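Local coordinates for bartonella effector protein (Bep) substrate of VirB T4SS (Bartonella clarridgeiae, PDB 4YK2) that is an effector substrate of the VirB type IV secretion system, represented here by its BID domain, which probably carries part of the signal for translocation, at residues F83-G88 / S97-A102; T75-P80 / K108-I113; S60-N65 / K115-V120. All coordinates share one frame; numbering follows the deposited sequence.

The three contacts are spread along one elongated helical domain and nested in sequence: interaction 3 closes the longest loop, interaction 2 lies inside it, and interaction 1 lies inside both. Interactions 2 and 3 share helix 106-123, their centres about 14 Å apart, and meet where Ile-113 packs on Ile-62. Interactions 1 and 2 are centred about 13 Å apart and join through Phe-83 and Leu-86, which rest on residues 75-80. The centres of interactions 1 and 3 are about 25 Å apart, on opposite sides of the chain's centre. Two largely apolar helix contacts thus hold the body of the bundle, while a polar contact fixes the turn region at one end, probably belonging to the hook known for BID domains.

Interaction 1 (F83-G88 / S97-A102); sequences FAKLAG and SKRKQA. With SO4 (sulfate ion), chain D.
Arg-99 reaches across from helix 97-103 and lays its guanidinium along the backbone of residues 86-88. The chain leaves the helix with CG anti to the backbone N and bends at chi2 (60°) and chi3 (57°), which carries NE and NH2 onto a row of carbonyls. NE gives the straighter bond, 2.8 Å to Ala-87 O, with that oxygen close to the guanidinium plane; NH2 bonds Gly-88 O at 3.0 Å, tilted from the plane, and Leu-86 O weakly at 3.1 Å. Arginine suits the place because its N-H groups can reach three successive carbonyl oxygens of an irregular loop. Leu-86 crosses the arginine at about a right angle, and its CB lies over one face of the guanidinium, 3.5 Å from NE. Leu-86 CD1 also reaches the CD methylene of Arg-99. Lys-85 NZ stands at the guanidinium edge, 3.9 Å from NH2; the like charges are probably tolerable because the lysine is exposed, and Glu-81 offers a long, weak ion pair to Arg-99 NH1. Gly-88 adopts a positive phi (78°), and its bare CA fits against Lys-98 CB at 3.6 Å; a side chain here would run into the backbone of Lys-98 and Arg-99. Ala-87 CB and Ala-102 CB meet at 4.3 Å. At the start of the helix, Ser-97 N bonds O2 of a sulfate, probably from the crystallisation liquor, at 2.7 Å. The loop 83-88 runs between helix 69-78 and the hairpin of strands 90-91 and 94-95, while Leu-86 also packs on Val-48 and Phe-49 at the end of helix 21-49.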
loop_
_atom_site.group_PDB
_atom_site.type_symbol
_atom_site.label_atom_id
_atom_site.label_comp_id
_atom_site.label_asym_id
_atom_site.label_seq_id
_atom_site.Cartn_x
_atom_site.Cartn_y
_atom_site.Cartn_z
ATOM N N PHE A 83 9.785 -4.717 7.003
ATOM C CA PHE A 83 8.956 -3.646 7.544
ATOM C C PHE A 83 8.404 -3.996 8.930
ATOM O O PHE A 83 8.397 -3.164 9.840
ATOM C CB PHE A 83 7.804 -3.310 6.566
ATOM C CG PHE A 83 8.278 -2.769 5.242
ATOM C CD1 PHE A 83 8.908 -1.533 5.169
ATOM C CD2 PHE A 83 8.091 -3.487 4.072
ATOM C CE1 PHE A 83 9.361 -1.034 3.961
ATOM C CE2 PHE A 83 8.521 -2.984 2.851
ATOM C CZ PHE A 83 9.148 -1.755 2.791
ATOM N N ALA A 84 7.927 -5.227 9.077
ATOM C CA ALA A 84 7.386 -5.716 10.339
ATOM C C ALA A 84 7.161 -7.205 10.195
ATOM O O ALA A 84 7.112 -7.718 9.082
ATOM C CB ALA A 84 6.075 -5.012 10.695
ATOM N N LYS A 85 7.008 -7.898 11.318
ATOM C CA LYS A 85 6.635 -9.311 11.287
ATOM C C LYS A 85 5.277 -9.476 10.599
ATOM O O LYS A 85 4.378 -8.664 10.803
ATOM C CB LYS A 85 6.583 -9.880 12.711
ATOM C CG LYS A 85 6.254 -11.357 12.765
ATOM C CD LYS A 85 6.591 -11.944 14.121
ATOM C CE LYS A 85 5.418 -11.839 15.059
ATOM N NZ LYS A 85 4.294 -12.687 14.580
ATOM N N LEU A 86 5.128 -10.508 9.776
ATOM C CA LEU A 86 3.837 -10.765 9.140
ATOM C C LEU A 86 2.818 -11.226 10.176
ATOM O O LEU A 86 3.188 -11.818 11.200
ATOM C CB LEU A 86 3.970 -11.820 8.045
ATOM C CG LEU A 86 4.874 -11.501 6.857
ATOM C CD1 LEU A 86 4.846 -12.654 5.870
ATOM C CD2 LEU A 86 4.452 -10.212 6.194
ATOM N N ALA A 87 1.544 -10.955 9.917
ATOM C CA ALA A 87 0.473 -11.431 10.788
ATOM C C ALA A 87 0.477 -12.952 10.822
ATOM O O ALA A 87 0.981 -13.593 9.903
ATOM C CB ALA A 87 -0.877 -10.915 10.319
ATOM N N GLY A 88 -0.087 -13.526 11.878
ATOM C CA GLY A 88 -0.090 -14.970 12.039
ATOM C C GLY A 88 1.262 -15.450 12.529
ATOM O O GLY A 88 2.074 -14.650 12.987
ATOM N N SER A 97 -3.043 -20.359 9.567
ATOM C CA SER A 97 -3.952 -19.830 8.552
ATOM C C SER A 97 -3.827 -18.316 8.392
ATOM O O SER A 97 -3.889 -17.786 7.282
ATOM C CB SER A 97 -5.394 -20.202 8.894
ATOM O OG SER A 97 -6.291 -19.635 7.956
ATOM N N LYS A 98 -3.651 -17.627 9.513
ATOM C CA LYS A 98 -3.487 -16.185 9.505
ATOM C C LYS A 98 -2.231 -15.789 8.722
ATOM O O LYS A 98 -2.239 -14.820 7.965
ATOM C CB LYS A 98 -3.417 -15.659 10.939
ATOM C CG LYS A 98 -3.927 -14.246 11.113
ATOM C CD LYS A 98 -4.057 -13.890 12.585
ATOM C CE LYS A 98 -4.658 -12.513 12.765
ATOM N NZ LYS A 98 -4.854 -12.160 14.202
ATOM N N ARG A 99 -1.157 -16.549 8.892
ATOM C CA ARG A 99 0.079 -16.277 8.167
ATOM C C ARG A 99 -0.103 -16.511 6.670
ATOM O O ARG A 99 0.398 -15.742 5.852
ATOM C CB ARG A 99 1.224 -17.144 8.689
ATOM C CG ARG A 99 2.518 -16.981 7.899
ATOM C CD ARG A 99 3.032 -15.539 7.932
ATOM N NE ARG A 99 3.243 -15.045 9.298
ATOM C CZ ARG A 99 4.386 -15.159 9.975
ATOM N NH1 ARG A 99 5.440 -15.758 9.426
ATOM N NH2 ARG A 99 4.478 -14.677 11.209
ATOM N N LYS A 100 -0.809 -17.579 6.315
ATOM C CA LYS A 100 -1.049 -17.883 4.911
ATOM C C LYS A 100 -1.878 -16.775 4.256
ATOM O O LYS A 100 -1.567 -16.356 3.150
ATOM C CB LYS A 100 -1.728 -19.248 4.758
ATOM C CG LYS A 100 -0.824 -20.417 5.173
ATOM C CD LYS A 100 -1.421 -21.770 4.804
ATOM C CE LYS A 100 -0.428 -22.900 5.057
ATOM N NZ LYS A 100 -0.950 -24.232 4.627
ATOM N N GLN A 101 -2.895 -16.269 4.950
ATOM C CA GLN A 101 -3.670 -15.144 4.415
ATOM C C GLN A 101 -2.819 -13.883 4.288
ATOM O O GLN A 101 -2.976 -13.134 3.330
ATOM C CB GLN A 101 -4.897 -14.847 5.278
ATOM C CG GLN A 101 -6.036 -15.854 5.121
ATOM C CD GLN A 101 -6.390 -16.128 3.663
ATOM O OE1 GLN A 101 -6.224 -17.249 3.165
ATOM N NE2 GLN A 101 -6.882 -15.104 2.971
ATOM N N ALA A 102 -1.931 -13.645 5.255
ATOM C CA ALA A 102 -1.045 -12.488 5.186
ATOM C C ALA A 102 -0.218 -12.546 3.907
ATOM O O ALA A 102 -0.185 -11.578 3.128
ATOM C CB ALA A 102 -0.127 -12.426 6.418
HETATM S S SO4 D . -4.757 -22.578 12.149
HETATM O O1 SO4 D . -6.159 -22.525 11.742
HETATM O O2 SO4 D . -3.907 -22.519 10.964
HETATM O O3 SO4 D . -4.459 -21.444 13.019
HETATM O O4 SO4 D . -4.499 -23.823 12.866
#

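Interaction 2 (T75-P80 / K108-I113); sequences TLTNSP and KLVEAI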
loop_
_atom_site.group_PDB
_atom_site.type_symbol
_atom_site.label_atom_id
_atom_site.label_comp_id
_atom_site.label_asym_id
_atom_site.label_seq_id
_atom_site.Cartn_x
_atom_site.Cartn_y
_atom_site.Cartn_z
ATOM N N THR A 75 11.012 -4.202 -1.910
ATOM C CA THR A 75 11.238 -4.689 -0.549
ATOM C C THR A 75 9.991 -5.394 -0.027
ATOM O O THR A 75 10.078 -6.450 0.596
ATOM C CB THR A 75 11.628 -3.553 0.417
ATOM O OG1 THR A 75 12.905 -3.026 0.029
ATOM C CG2 THR A 75 11.705 -4.077 1.856
ATOM N N LEU A 76 8.821 -4.837 -0.315
ATOM C CA LEU A 76 7.576 -5.432 0.168
ATOM C C LEU A 76 7.331 -6.801 -0.474
ATOM O O LEU A 76 6.857 -7.735 0.183
ATOM C CB LEU A 76 6.396 -4.498 -0.111
ATOM C CG LEU A 76 5.053 -4.876 0.502
ATOM C CD1 LEU A 76 5.175 -5.068 1.998
ATOM C CD2 LEU A 76 4.006 -3.780 0.189
ATOM N N THR A 77 7.659 -6.901 -1.761
ATOM C CA THR A 77 7.477 -8.124 -2.538
ATOM C C THR A 77 8.426 -9.220 -2.096
ATOM O O THR A 77 8.012 -10.364 -1.902
ATOM C CB THR A 77 7.690 -7.869 -4.049
ATOM O OG1 THR A 77 6.681 -6.964 -4.528
ATOM C CG2 THR A 77 7.633 -9.180 -4.847
ATOM N N ASN A 78 9.691 -8.848 -1.915
ATOM C CA ASN A 78 10.759 -9.814 -1.721
ATOM C C ASN A 78 11.197 -9.975 -0.257
ATOM O O ASN A 78 11.694 -11.028 0.119
ATOM C CB ASN A 78 11.951 -9.421 -2.590
ATOM C CG ASN A 78 11.646 -9.578 -4.066
ATOM O OD1 ASN A 78 11.629 -10.686 -4.586
ATOM N ND2 ASN A 78 11.410 -8.468 -4.744
ATOM N N SER A 79 11.013 -8.944 0.561
ATOM C CA SER A 79 11.405 -9.011 1.976
ATOM C C SER A 79 10.417 -8.254 2.856
ATOM O O SER A 79 10.800 -7.314 3.556
ATOM C CB SER A 79 12.813 -8.436 2.193
ATOM O OG SER A 79 13.753 -8.974 1.284
ATOM N N PRO A 80 9.137 -8.658 2.837
ATOM C CA PRO A 80 8.138 -7.907 3.603
ATOM C C PRO A 80 8.422 -7.804 5.101
ATOM O O PRO A 80 8.035 -6.807 5.711
ATOM C CB PRO A 80 6.845 -8.701 3.354
ATOM C CG PRO A 80 7.306 -10.056 2.960
ATOM C CD PRO A 80 8.528 -9.806 2.145
ATOM N N LYS A 108 -1.531 -8.028 -3.677
ATOM C CA LYS A 108 -2.541 -6.987 -3.848
ATOM C C LYS A 108 -2.169 -5.718 -3.075
ATOM O O LYS A 108 -2.507 -4.617 -3.509
ATOM C CB LYS A 108 -3.925 -7.498 -3.432
ATOM C CG LYS A 108 -4.613 -8.386 -4.493
ATOM C CD LYS A 108 -5.140 -7.577 -5.686
ATOM C CE LYS A 108 -5.931 -8.449 -6.665
ATOM N NZ LYS A 108 -6.688 -7.637 -7.659
ATOM N N LEU A 109 -1.456 -5.856 -1.959
ATOM C CA LEU A 109 -0.982 -4.680 -1.229
ATOM C C LEU A 109 0.011 -3.886 -2.098
ATOM O O LEU A 109 -0.075 -2.663 -2.200
ATOM C CB LEU A 109 -0.335 -5.087 0.108
ATOM C CG LEU A 109 0.294 -3.987 0.977
ATOM C CD1 LEU A 109 -0.674 -2.836 1.228
ATOM C CD2 LEU A 109 0.786 -4.568 2.313
ATOM N N VAL A 110 0.939 -4.586 -2.739
ATOM C CA VAL A 110 1.866 -3.937 -3.669
ATOM C C VAL A 110 1.109 -3.208 -4.806
ATOM O O VAL A 110 1.434 -2.069 -5.156
ATOM C CB VAL A 110 2.872 -4.974 -4.226
ATOM C CG1 VAL A 110 3.709 -4.395 -5.358
ATOM C CG2 VAL A 110 3.767 -5.526 -3.076
ATOM N N GLU A 111 0.093 -3.851 -5.370
ATOM C CA GLU A 111 -0.663 -3.223 -6.456
ATOM C C GLU A 111 -1.366 -1.962 -5.990
ATOM O O GLU A 111 -1.420 -0.973 -6.714
ATOM C CB GLU A 111 -1.692 -4.186 -7.045
ATOM C CG GLU A 111 -1.082 -5.307 -7.850
ATOM C CD GLU A 111 -2.121 -6.087 -8.635
ATOM O OE1 GLU A 111 -3.142 -5.487 -9.049
ATOM O OE2 GLU A 111 -1.915 -7.299 -8.830
ATOM N N ALA A 112 -1.900 -1.990 -4.777
ATOM C CA ALA A 112 -2.625 -0.834 -4.269
ATOM C C ALA A 112 -1.671 0.333 -4.031
ATOM O O ALA A 112 -2.025 1.488 -4.250
ATOM C CB ALA A 112 -3.368 -1.186 -3.002
ATOM N N ILE A 113 -0.448 0.024 -3.611
ATOM C CA ILE A 113 0.563 1.054 -3.417
ATOM C C ILE A 113 0.980 1.656 -4.761
ATOM O O ILE A 113 1.168 2.869 -4.867
ATOM C CB ILE A 113 1.773 0.492 -2.635
ATOM C CG1 ILE A 113 1.377 0.241 -1.179
ATOM C CG2 ILE A 113 2.968 1.449 -2.703
ATOM C CD1 ILE A 113 2.421 -0.572 -0.394
#
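The last turn of helix 69-78 faces helix 106-123, the two running in roughly opposite directions, with the CA atoms of Leu-76 and Val-110 7.0 Å apart. Leu-76 does most of the work. Its chi1 of -172° sets CG anti to the backbone N, and chi2 of 54° then turns CD2 against three side chains of the other helix. Ile-113 CD1 is 3.6 Å from Leu-76 CD2, Val-110 CG2 3.7 Å and Leu-109 CG 3.8 Å. Residues 109, 110 and 113 lie on the same side of their helix, so a single methyl can touch all three. The side chains of Leu-76 and Val-110 slide past each other in opposite directions, whereas Ile-113 brings the CD1 end of its extended arm to the same methyl, crossing the leucine obliquely. Branched aliphatic residues suit such a place, since they pack closely without a polar atom to satisfy. At the exposed margin, Thr-77 crosses Val-110 at about a right angle, its OG1 3.6 Å from Val-110 CG2. That hydroxyl has its hydrogen bond to Ser-73 O, one turn back on its own helix, and its contact with the valine is plain packing. Beyond Asn-78 the helix stops; Ser-79 is the first residue to leave it. Helix 21-49 closes the arrangement from another side: Phe-49 touches Leu-76, and Ser-45 touches Leu-109. The loop after helix 69-78 covers Leu-76 with Phe-83, so the contact lies buried between three helices and a loop.

Interaction 3 (S60-N65 / K115-V120); sequences SQIHEN and KYADAV
Tyr-116 and His-63 come together because each holds CG anti to its own backbone N, chi1 171° in the tyrosine and -175° in the histidine, which carries the tyrosine ring toward helix 56-64 and lays the imidazole along the exposed flank, where the hydroxyl meets it. The side chains cross at about a right angle. The tyrosine hydroxyl does the touching: OH lies 3.4 Å from His-63 CD2 and equally 3.4 Å from His-63 CB, standing at the edge of the imidazole and close to its plane. This is a contact of a polar oxygen with carbon atoms. A long ring suits position 116, since it bridges the gap from one helix to the side chain of the other while its body stays buried. One turn further along, Val-120 places CG2 over one face of the tyrosine ring, offset toward its edge, and presents CG1 to His-63 O at 3.6 Å. The same CG2 lies 4.0 Å from His-63 CD2, so the valine wedges against both partners. Ile-62 fills the neighbouring part of the interface. Ile-62 CG2 meets Ala-117 CB at 3.8 Å, and at the edge of the tyrosine ring Ile-62 CG2 lies 4.2 Å from Tyr-116 CE2; the small alanine gives the branched isoleucine room to come close. The axes of the short helical segments 60-64 and 115-120 pass 9.7 Å apart and run broadly the same way, inclined by 32°. Helix 69-78 closes one side, where Thr-69 touches both Ile-62 and Ala-117, and helix 21-49 another, where Glu-38 meets Tyr-116. Such apolar side-chain packing between inclined helices, with polar residues turned outward, is characteristic of the four-helix bundle that forms the body of BID domains.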
loop_
_atom_site.group_PDB
_atom_site.type_symbol
_atom_site.label_atom_id
_atom_site.label_comp_id
_atom_site.label_asym_id
_atom_site.label_seq_id
_atom_site.Cartn_x
_atom_site.Cartn_y
_atom_site.Cartn_z
ATOM N N SER A 60 3.789 8.165 3.196
ATOM C CA SER A 60 4.041 9.603 3.185
ATOM C C SER A 60 5.309 9.928 2.386
ATOM O O SER A 60 5.414 10.991 1.755
ATOM C CB SER A 60 4.143 10.132 4.614
ATOM O OG SER A 60 2.851 10.231 5.204
ATOM N N GLN A 61 6.260 9.002 2.407
ATOM C CA GLN A 61 7.496 9.132 1.637
ATOM C C GLN A 61 7.177 9.095 0.140
ATOM O O GLN A 61 7.692 9.890 -0.654
ATOM C CB GLN A 61 8.466 7.997 2.008
ATOM C CG GLN A 61 9.764 7.953 1.181
ATOM C CD GLN A 61 10.686 6.824 1.643
ATOM O OE1 GLN A 61 10.425 6.183 2.654
ATOM N NE2 GLN A 61 11.753 6.572 0.896
ATOM N N ILE A 62 6.330 8.143 -0.235
ATOM C CA ILE A 62 5.885 8.001 -1.613
ATOM C C ILE A 62 5.062 9.220 -1.994
ATOM O O ILE A 62 5.219 9.771 -3.086
ATOM C CB ILE A 62 5.089 6.692 -1.817
ATOM C CG1 ILE A 62 6.045 5.497 -1.821
ATOM C CG2 ILE A 62 4.304 6.725 -3.122
ATOM C CD1 ILE A 62 5.350 4.156 -1.711
ATOM N N HIS A 63 4.195 9.656 -1.092
ATOM C CA HIS A 63 3.375 10.832 -1.375
ATOM C C HIS A 63 4.248 12.037 -1.726
ATOM O O HIS A 63 3.956 12.787 -2.659
ATOM C CB HIS A 63 2.480 11.170 -0.189
ATOM C CG HIS A 63 1.521 12.289 -0.468
ATOM N ND1 HIS A 63 1.840 13.614 -0.253
ATOM C CD2 HIS A 63 0.264 12.279 -0.969
ATOM C CE1 HIS A 63 0.812 14.370 -0.594
ATOM N NE2 HIS A 63 -0.156 13.588 -1.039
ATOM N N GLU A 64 5.325 12.204 -0.973
ATOM C CA GLU A 64 6.259 13.306 -1.171
ATOM C C GLU A 64 7.094 13.123 -2.435
ATOM O O GLU A 64 7.358 14.073 -3.171
ATOM C CB GLU A 64 7.173 13.425 0.050
ATOM C CG GLU A 64 8.549 13.992 -0.243
ATOM C CD GLU A 64 8.563 15.494 -0.293
ATOM O OE1 GLU A 64 7.487 16.105 -0.108
ATOM O OE2 GLU A 64 9.656 16.063 -0.514
ATOM N N ASN A 65 7.524 11.893 -2.675
ATOM C CA ASN A 65 8.300 11.593 -3.860
ATOM C C ASN A 65 7.938 10.216 -4.387
ATOM O O ASN A 65 8.507 9.224 -3.952
ATOM C CB ASN A 65 9.799 11.670 -3.561
ATOM C CG ASN A 65 10.638 11.562 -4.823
ATOM O OD1 ASN A 65 10.101 11.419 -5.925
ATOM N ND2 ASN A 65 11.958 11.644 -4.674
ATOM N N LYS A 115 -0.970 1.839 -7.420
ATOM C CA LYS A 115 -2.119 2.668 -7.818
ATOM C C LYS A 115 -2.157 3.993 -7.061
ATOM O O LYS A 115 -2.421 5.039 -7.649
ATOM C CB LYS A 115 -3.428 1.915 -7.607
ATOM C CG LYS A 115 -3.654 0.798 -8.610
ATOM C CD LYS A 115 -5.010 0.150 -8.421
ATOM C CE LYS A 115 -5.157 -1.053 -9.350
ATOM N NZ LYS A 115 -6.256 -1.960 -8.922
ATOM N N TYR A 116 -1.893 3.940 -5.757
ATOM C CA TYR A 116 -1.786 5.137 -4.933
ATOM C C TYR A 116 -0.718 6.081 -5.487
ATOM O O TYR A 116 -0.972 7.272 -5.703
ATOM C CB TYR A 116 -1.473 4.738 -3.480
ATOM C CG TYR A 116 -1.139 5.893 -2.568
ATOM C CD1 TYR A 116 -2.143 6.649 -1.973
ATOM C CD2 TYR A 116 0.183 6.211 -2.279
ATOM C CE1 TYR A 116 -1.838 7.696 -1.141
ATOM C CE2 TYR A 116 0.498 7.257 -1.446
ATOM C CZ TYR A 116 -0.518 7.993 -0.875
ATOM O OH TYR A 116 -0.199 9.032 -0.039
ATOM N N ALA A 117 0.468 5.540 -5.745
ATOM C CA ALA A 117 1.572 6.326 -6.302
ATOM C C ALA A 117 1.230 6.949 -7.652
ATOM O O ALA A 117 1.583 8.095 -7.908
ATOM C CB ALA A 117 2.807 5.470 -6.437
ATOM N N ASP A 118 0.573 6.183 -8.520
ATOM C CA ASP A 118 0.154 6.683 -9.826
ATOM C C ASP A 118 -0.833 7.830 -9.685
ATOM O O ASP A 118 -0.769 8.807 -10.430
ATOM C CB ASP A 118 -0.489 5.574 -10.665
ATOM C CG ASP A 118 0.523 4.575 -11.204
ATOM O OD1 ASP A 118 1.738 4.826 -11.085
ATOM O OD2 ASP A 118 0.095 3.541 -11.760
ATOM N N ALA A 119 -1.756 7.701 -8.734
ATOM C CA ALA A 119 -2.782 8.718 -8.533
ATOM C C ALA A 119 -2.152 9.988 -7.979
ATOM O O ALA A 119 -2.504 11.091 -8.389
ATOM C CB ALA A 119 -3.871 8.210 -7.608
ATOM N N VAL A 120 -1.210 9.830 -7.055
ATOM C CA VAL A 120 -0.482 10.970 -6.512
ATOM C C VAL A 120 0.335 11.641 -7.617
ATOM O O VAL A 120 0.312 12.863 -7.771
ATOM C CB VAL A 120 0.429 10.551 -5.342
ATOM C CG1 VAL A 120 1.302 11.723 -4.909
ATOM C CG2 VAL A 120 -0.400 10.032 -4.167
#